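Local coordinates for foldase protein PrsA 2 (Bacillus anthracis, PDB 6VJ4) that catalyses the cis-trans isomerisation of peptidyl-proline bonds and helps secreted proteins, among them the protective antigen, to fold outside the cell after translocation, at residues A[61-64]-A[65-68]; A[125-128]-A[129-133]; A[203-206]-A[207-210]. One frame throughout, in Å; residues are numbered along the deposited sequence. Where two conformers were deposited one is given.

Contact 1: A[61-64]-A[65-68]; sequences GDQF and KNVL
The backbone carbonyl of Phe64 receives the shortest clear bond of this turn, from Leu68 N to Phe64 O at 2.8 Å. One residue earlier, Val67 N bonds to Gln63 O at 2.9 Å. Together these two bonds start helix 64-70 immediately after a short 3-10 segment, which follows Gly61, a residue with positive phi just beyond helix 46-60.

On the outer surface the first turn is joined again by two side-chain amides. Asn66 ND2 gives a hydrogen to Gln63 OE1 over 3.0 Å, and the bond is close to straight at 172°. The acceptor lies in the amide plane of Asn66; the two amide planes are turned 37° apart, and the donor comes in tilted from the plane of the Gln63 carbonyl. A bend at chi2 (-66°) folds the glutamine back to bring OE1 there.

Another flank of the turn is apolar. Leu68 sends CD1 to the Phe64 ring at an oblique angle, 3.4 Å from Phe64 CE2. Phe79 of helix 76-95 meets the same ring edge-to-face, while Ala56 and Lys57 of helix 46-60 also touch the Phe64 side chain. Val67 CG2 packs close to both accepting oxygens, 3.1 Å from Phe64 O, and the valine reaches Tyr60.

The chemistry is thus divided by side: an amide pair ties the start of the helix at the surface, and the Phe64-Leu68 pair joins it to the neighbouring helices.

Contact 2: A[125-128]-A[129-133]; sequences EIKK and KLDTG
Glu125 accepts a backbone bond from Lys129 in the last turns of helix 120-131, and the aliphatic chain of Lys129 runs past the same carbonyl, CG being 3.6 Å from Glu125 O. The Glu125 carboxylate also has a long salt bridge to Lys128 within its own segment.

Ile126 follows on the buried side. Ile126 O accepts from Leu130 N at 3.0 Å, and the CG2 branch of Ile126 lies alongside Leu130 CD1 at 3.8 Å, the two side chains pointing the same way. Ile115 and Val117 of strand 110-117 lie against Ile126, whereas Phe136 and Leu139 of helix 136-143 meet Leu130.

Lys127 carries the polar contact. Its chain leaves with CG opposite the backbone N (chi1 -179°) and bends at chi2 and chi4, which brings the ammonium to the oxygens of Asp131 one turn on. Lys127 NZ is 2.8 Å from Asp131 OD2, on the syn lone pair, and makes a weak bond to Asp131 OD1 at 3.1 Å. Asp182 gives the same ammonium a second, long and weak ion pair.

Thr132 N gives Lys128 O a weak bond. Lys129 O also accepts from Thr132 N and, in one of the two conformers of the threonine, from Thr132 OG1. Gly133, with positive phi, ends the helix in a Schellman motif; its N bonding Leu130 O is one of the two bonds back into the last turn.

The carboxylate of Asp131 near the C-terminal end would probably be disfavoured by the helix dipole; the Lys127 ammonium, held chiefly through OD2, probably offsets this by neutralising its charge.

Contact 3: A[203-206]-A[207-210]; sequences PYDE and VKNS
The N-terminal end of helix 204-220, with Pro203 at the N-cap position, brings Tyr204 and Lys208 together. Lys208 lies across one face of the Tyr204 ring: its CB makes a CH-pi contact 3.8 Å from the ring centroid, offset toward the rim, and its CD comes 3.5 Å from Tyr204 CE2. With CG set between the backbone N and the carbonyl carbon (chi1 65°), the lysine then extends fully, and its ammonium reaches Asp205. The two side chains run alongside each other, and Lys208 NZ forms a salt bridge with Asp205 OD1 at 2.9 Å, coming from above the carboxylate plane.

Tyr204 O is gripped by two backbone donors. Lys208 N arrives almost in line with the carbonyl at 2.8 Å, while Val207 N, at 3.1 Å, stands above its plane. Beyond this point the helix is kinked where Asn209 N and Ser210 N make no i to i-4 bond; waters take up that position. One bridges Asp205 O to Asn209 N, and another joins Glu206 O to Ser210 N, each 3.0 Å from the nitrogen it serves.

The Tyr204 hydroxyl hydrogen-bonds Glu99 and its side chain touches Val102, seating the turn on helix 99-104; Tyr106 meets the ring edge-to-face. Besides the i to i+3 salt bridge between side chains, water replacing i to i-4 bonds marks this as a hydrated kink at the N-terminal end of a helix.

How the contacts relate
The three contacts follow one another along the chain without touching, and each is made within a single helical turn or helix end. Contacts 1 and 2 lie on opposite sides of the chain's centre, their own centres 60 Å apart. Contact 3 has its centre 43 Å from that of contact 1 and 40 Å from that of contact 2; its nearest atoms are about 32 and 31 Å from theirs. Contact 2 belongs to the PpiC-type isomerase domain, on a helix packed against strand 110-117. Contacts 1 and 3 both concern the start of a helix, whereas contact 2 concerns the end of one.

Contact 1: A[61-64]-A[65-68]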
loop_
_atom_site.group_PDB
_atom_site.type_symbol
_atom_site.label_atom_id
_atom_site.label_comp_id
_atom_site.label_asym_id
_atom_site.label_seq_id
_atom_site.Cartn_x
_atom_site.Cartn_y
_atom_site.Cartn_z
ATOM N N GLY A 61 -36.663 -3.765 -4.853
ATOM C CA GLY A 61 -37.321 -4.390 -6.016
ATOM C C GLY A 61 -36.814 -3.812 -7.327
ATOM O O GLY A 61 -35.583 -3.712 -7.489
ATOM N N ASP A 62 -37.734 -3.406 -8.210
ATOM C CA ASP A 62 -37.391 -2.857 -9.553
ATOM C C ASP A 62 -36.646 -1.518 -9.428
ATOM O O ASP A 62 -36.192 -1.007 -10.471
ATOM C CB ASP A 62 -38.646 -2.703 -10.421
ATOM C CG ASP A 62 -39.720 -1.799 -9.831
ATOM O OD1 ASP A 62 -39.546 -1.344 -8.681
ATOM O OD2 ASP A 62 -40.725 -1.556 -10.529
ATOM N N GLN A 63 -36.534 -0.968 -8.214
ATOM C CA GLN A 63 -35.823 0.324 -7.995
ATOM C C GLN A 63 -34.343 0.064 -7.690
ATOM O O GLN A 63 -33.567 1.042 -7.680
ATOM C CB GLN A 63 -36.451 1.105 -6.835
ATOM C CG GLN A 63 -37.874 1.583 -7.101
ATOM C CD GLN A 63 -37.957 2.618 -8.197
ATOM O OE1 GLN A 63 -36.963 3.229 -8.585
ATOM N NE2 GLN A 63 -39.162 2.838 -8.695
ATOM N N PHE A 64 -33.977 -1.206 -7.471
ATOM C CA PHE A 64 -32.592 -1.605 -7.098
ATOM C C PHE A 64 -31.567 -0.881 -7.984
ATOM O O PHE A 64 -30.620 -0.281 -7.435
ATOM C CB PHE A 64 -32.448 -3.131 -7.166
ATOM C CG PHE A 64 -31.101 -3.666 -6.748
ATOM C CD1 PHE A 64 -30.786 -3.834 -5.408
ATOM C CD2 PHE A 64 -30.151 -4.019 -7.695
ATOM C CE1 PHE A 64 -29.546 -4.325 -5.026
ATOM C CE2 PHE A 64 -28.913 -4.514 -7.310
ATOM C CZ PHE A 64 -28.613 -4.665 -5.977
ATOM N N LYS A 65 -31.759 -0.913 -9.306
ATOM C CA LYS A 65 -30.795 -0.266 -10.238
ATOM C C LYS A 65 -30.726 1.240 -9.953
ATOM O O LYS A 65 -29.601 1.773 -9.905
ATOM C CB LYS A 65 -31.178 -0.542 -11.695
ATOM C CG LYS A 65 -30.907 -1.961 -12.176
ATOM C CD LYS A 65 -31.248 -2.179 -13.636
ATOM C CE LYS A 65 -30.845 -3.550 -14.141
ATOM N NZ LYS A 65 -29.376 -3.745 -14.095
ATOM N N ASN A 66 -31.882 1.885 -9.766
ATOM C CA ASN A 66 -31.933 3.350 -9.501
ATOM C C ASN A 66 -31.207 3.670 -8.189
ATOM O O ASN A 66 -30.246 4.463 -8.241
ATOM C CB ASN A 66 -33.369 3.880 -9.490
ATOM C CG ASN A 66 -33.966 4.005 -10.877
ATOM O OD1 ASN A 66 -33.244 4.190 -11.856
ATOM N ND2 ASN A 66 -35.284 3.928 -10.967
ATOM N N VAL A 67 -31.639 3.079 -7.069
ATOM C CA VAL A 67 -30.973 3.355 -5.757
ATOM C C VAL A 67 -29.475 3.066 -5.909
ATOM O O VAL A 67 -28.665 3.875 -5.419
ATOM C CB VAL A 67 -31.601 2.559 -4.594
ATOM C CG1 VAL A 67 -32.999 3.057 -4.255
ATOM C CG2 VAL A 67 -31.614 1.063 -4.859
ATOM N N LEU A 68 -29.136 1.966 -6.588
ATOM C CA LEU A 68 -27.727 1.576 -6.855
ATOM C C LEU A 68 -27.062 2.683 -7.690
ATOM O O LEU A 68 -25.925 3.076 -7.358
ATOM C CB LEU A 68 -27.746 0.211 -7.558
ATOM C CG LEU A 68 -26.405 -0.500 -7.730
ATOM C CD1 LEU A 68 -26.607 -2.005 -7.830
ATOM C CD2 LEU A 68 -25.645 0.027 -8.940
#

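Contact 2: A[125-128]-A[129-133]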
loop_
_atom_site.group_PDB
_atom_site.type_symbol
_atom_site.label_atom_id
_atom_site.label_comp_id
_atom_site.label_asym_id
_atom_site.label_seq_id
_atom_site.Cartn_x
_atom_site.Cartn_y
_atom_site.Cartn_z
ATOM N N GLU A 125 -12.754 31.165 36.315
ATOM C CA GLU A 125 -13.620 32.201 36.935
ATOM C C GLU A 125 -14.987 31.572 37.232
ATOM O O GLU A 125 -15.559 31.904 38.286
ATOM C CB GLU A 125 -13.630 33.463 36.078
ATOM C CG GLU A 125 -12.304 34.215 36.113
ATOM C CD GLU A 125 -11.860 34.668 37.500
ATOM O OE1 GLU A 125 -10.672 34.502 37.826
ATOM O OE2 GLU A 125 -12.700 35.198 38.246
ATOM N N ILE A 126 -15.453 30.644 36.390
ATOM C CA ILE A 126 -16.742 29.951 36.689
ATOM C C ILE A 126 -16.581 29.139 37.970
ATOM O O ILE A 126 -17.482 29.196 38.810
ATOM C CB ILE A 126 -17.216 29.111 35.489
ATOM C CG1 ILE A 126 -17.813 30.047 34.436
ATOM C CG2 ILE A 126 -18.214 28.041 35.908
ATOM C CD1 ILE A 126 -18.124 29.404 33.137
ATOM N N LYS A 127 -15.464 28.411 38.105
ATOM C CA LYS A 127 -15.218 27.594 39.321
ATOM C C LYS A 127 -15.231 28.500 40.567
ATOM O O LYS A 127 -15.859 28.126 41.572
ATOM C CB LYS A 127 -13.870 26.868 39.192
ATOM C CG LYS A 127 -13.493 25.979 40.368
ATOM C CD LYS A 127 -14.540 24.938 40.694
ATOM C CE LYS A 127 -14.035 23.793 41.554
ATOM N NZ LYS A 127 -13.484 24.261 42.841
ATOM N N LYS A 128 -14.565 29.640 40.486
ATOM C CA LYS A 128 -14.511 30.603 41.622
ATOM C C LYS A 128 -15.932 31.006 42.055
ATOM O O LYS A 128 -16.203 30.989 43.281
ATOM C CB LYS A 128 -13.661 31.814 41.237
ATOM C CG LYS A 128 -12.157 31.592 41.312
ATOM C CD LYS A 128 -11.363 32.849 41.044
ATOM C CE LYS A 128 -9.867 32.654 41.178
ATOM N NZ LYS A 128 -9.355 31.657 40.207
ATOM N N LYS A 129 -16.826 31.241 41.093
ATOM C CA LYS A 129 -18.224 31.667 41.396
ATOM C C LYS A 129 -18.986 30.512 42.046
ATOM O O LYS A 129 -19.664 30.728 43.073
ATOM C CB LYS A 129 -18.921 32.153 40.124
ATOM C CG LYS A 129 -18.515 33.538 39.637
ATOM C CD LYS A 129 -19.127 33.880 38.310
ATOM C CE LYS A 129 -18.699 35.228 37.769
ATOM N NZ LYS A 129 -19.255 35.440 36.412
ATOM N N LEU A 130 -18.878 29.314 41.479
ATOM C CA LEU A 130 -19.572 28.147 42.074
ATOM C C LEU A 130 -19.066 27.891 43.507
ATOM O O LEU A 130 -19.879 27.497 44.347
ATOM C CB LEU A 130 -19.324 26.927 41.196
ATOM C CG LEU A 130 -19.917 27.019 39.796
ATOM C CD1 LEU A 130 -19.351 25.931 38.893
ATOM C CD2 LEU A 130 -21.426 26.952 39.855
ATOM N N ASP A 131 -17.780 28.130 43.768
ATOM C CA ASP A 131 -17.223 27.845 45.116
ATOM C C ASP A 131 -17.835 28.786 46.164
ATOM O O ASP A 131 -17.833 28.398 47.348
ATOM C CB ASP A 131 -15.696 27.857 45.092
ATOM C CG ASP A 131 -15.091 26.600 44.477
ATOM O OD1 ASP A 131 -15.829 25.606 44.274
ATOM O OD2 ASP A 131 -13.878 26.604 44.239
ATOM N N THR A 132 -18.358 29.940 45.720
ATOM C CA THR A 132 -19.006 30.964 46.603
ATOM C C THR A 132 -20.462 30.577 46.893
ATOM O O THR A 132 -21.031 31.197 47.788
ATOM C CB THR A 132 -19.065 32.383 46.005
ATOM O OG1 THR A 132 -20.127 32.524 45.045
ATOM C CG2 THR A 132 -17.754 32.840 45.401
ATOM N N GLY A 133 -21.040 29.657 46.100
ATOM C CA GLY A 133 -22.459 29.265 46.243
ATOM C C GLY A 133 -23.322 29.635 45.041
ATOM O O GLY A 133 -24.533 29.350 45.078
#

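Contact 3: A[203-206]-A[207-210]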
loop_
_atom_site.group_PDB
_atom_site.type_symbol
_atom_site.label_atom_id
_atom_site.label_comp_id
_atom_site.label_asym_id
_atom_site.label_seq_id
_atom_site.Cartn_x
_atom_site.Cartn_y
_atom_site.Cartn_z
ATOM N N PRO A 203 -22.714 -7.444 39.441
ATOM C CA PRO A 203 -21.446 -8.138 39.269
ATOM C C PRO A 203 -21.054 -8.206 37.793
ATOM O O PRO A 203 -21.925 -8.287 36.930
ATOM C CB PRO A 203 -21.736 -9.538 39.823
ATOM C CG PRO A 203 -22.891 -9.321 40.756
ATOM C CD PRO A 203 -23.748 -8.298 40.060
ATOM N N TYR A 204 -19.752 -8.186 37.554
ATOM C CA TYR A 204 -19.173 -8.200 36.192
ATOM C C TYR A 204 -19.786 -9.294 35.311
ATOM O O TYR A 204 -20.180 -8.992 34.200
ATOM C CB TYR A 204 -17.661 -8.350 36.280
ATOM C CG TYR A 204 -16.973 -8.367 34.947
ATOM C CD1 TYR A 204 -16.932 -7.230 34.166
ATOM C CD2 TYR A 204 -16.398 -9.523 34.446
ATOM C CE1 TYR A 204 -16.317 -7.232 32.931
ATOM C CE2 TYR A 204 -15.779 -9.542 33.211
ATOM C CZ TYR A 204 -15.723 -8.380 32.460
ATOM O OH TYR A 204 -15.121 -8.379 31.236
ATOM N N ASP A 205 -19.824 -10.528 35.797
ATOM C CA ASP A 205 -20.335 -11.656 34.978
ATOM C C ASP A 205 -21.782 -11.396 34.554
ATOM O O ASP A 205 -22.178 -11.868 33.470
ATOM C CB ASP A 205 -20.175 -12.964 35.750
ATOM C CG ASP A 205 -18.735 -13.418 35.807
ATOM O OD1 ASP A 205 -17.946 -12.915 35.005
ATOM O OD2 ASP A 205 -18.428 -14.305 36.629
ATOM N N GLU A 206 -22.518 -10.631 35.350
ATOM C CA GLU A 206 -23.951 -10.395 35.077
ATOM C C GLU A 206 -24.113 -9.356 33.970
ATOM O O GLU A 206 -25.086 -9.475 33.221
ATOM C CB GLU A 206 -24.655 -9.996 36.378
ATOM C CG GLU A 206 -26.160 -9.948 36.261
ATOM C CD GLU A 206 -26.910 -9.654 37.552
ATOM O OE1 GLU A 206 -28.063 -9.188 37.456
ATOM O OE2 GLU A 206 -26.353 -9.908 38.643
ATOM N N VAL A 207 -23.161 -8.425 33.823
ATOM C CA VAL A 207 -23.332 -7.322 32.831
ATOM C C VAL A 207 -22.280 -7.320 31.710
ATOM O O VAL A 207 -22.467 -6.529 30.783
ATOM C CB VAL A 207 -23.319 -5.970 33.565
ATOM C CG1 VAL A 207 -24.486 -5.846 34.529
ATOM C CG2 VAL A 207 -22.004 -5.758 34.275
ATOM N N LYS A 208 -21.265 -8.191 31.735
ATOM C CA LYS A 208 -20.175 -8.102 30.719
ATOM C C LYS A 208 -20.720 -8.302 29.290
ATOM O O LYS A 208 -20.214 -7.642 28.388
ATOM C CB LYS A 208 -19.047 -9.081 31.070
ATOM C CG LYS A 208 -19.406 -10.568 31.016
ATOM C CD LYS A 208 -18.312 -11.446 31.612
ATOM C CE LYS A 208 -18.568 -12.935 31.472
ATOM N NZ LYS A 208 -17.580 -13.729 32.246
ATOM N N ASN A 209 -21.718 -9.163 29.091
ATOM C CA ASN A 209 -22.259 -9.378 27.719
ATOM C C ASN A 209 -22.832 -8.052 27.192
ATOM O O ASN A 209 -22.559 -7.714 26.017
ATOM C CB ASN A 209 -23.279 -10.528 27.670
ATOM C CG ASN A 209 -22.660 -11.909 27.803
ATOM O OD1 ASN A 209 -21.446 -12.052 27.954
ATOM N ND2 ASN A 209 -23.482 -12.947 27.716
ATOM N N SER A 210 -23.536 -7.303 28.046
ATOM C CA SER A 210 -24.175 -6.019 27.649
ATOM C C SER A 210 -23.116 -4.941 27.395
ATOM O O SER A 210 -23.308 -4.131 26.474
ATOM C CB SER A 210 -25.192 -5.556 28.681
ATOM O OG SER A 210 -24.571 -5.223 29.916
HETATM O O HOH W 1 -23.215 -10.896 31.017
HETATM O O HOH W 2 -24.929 -8.835 30.285
#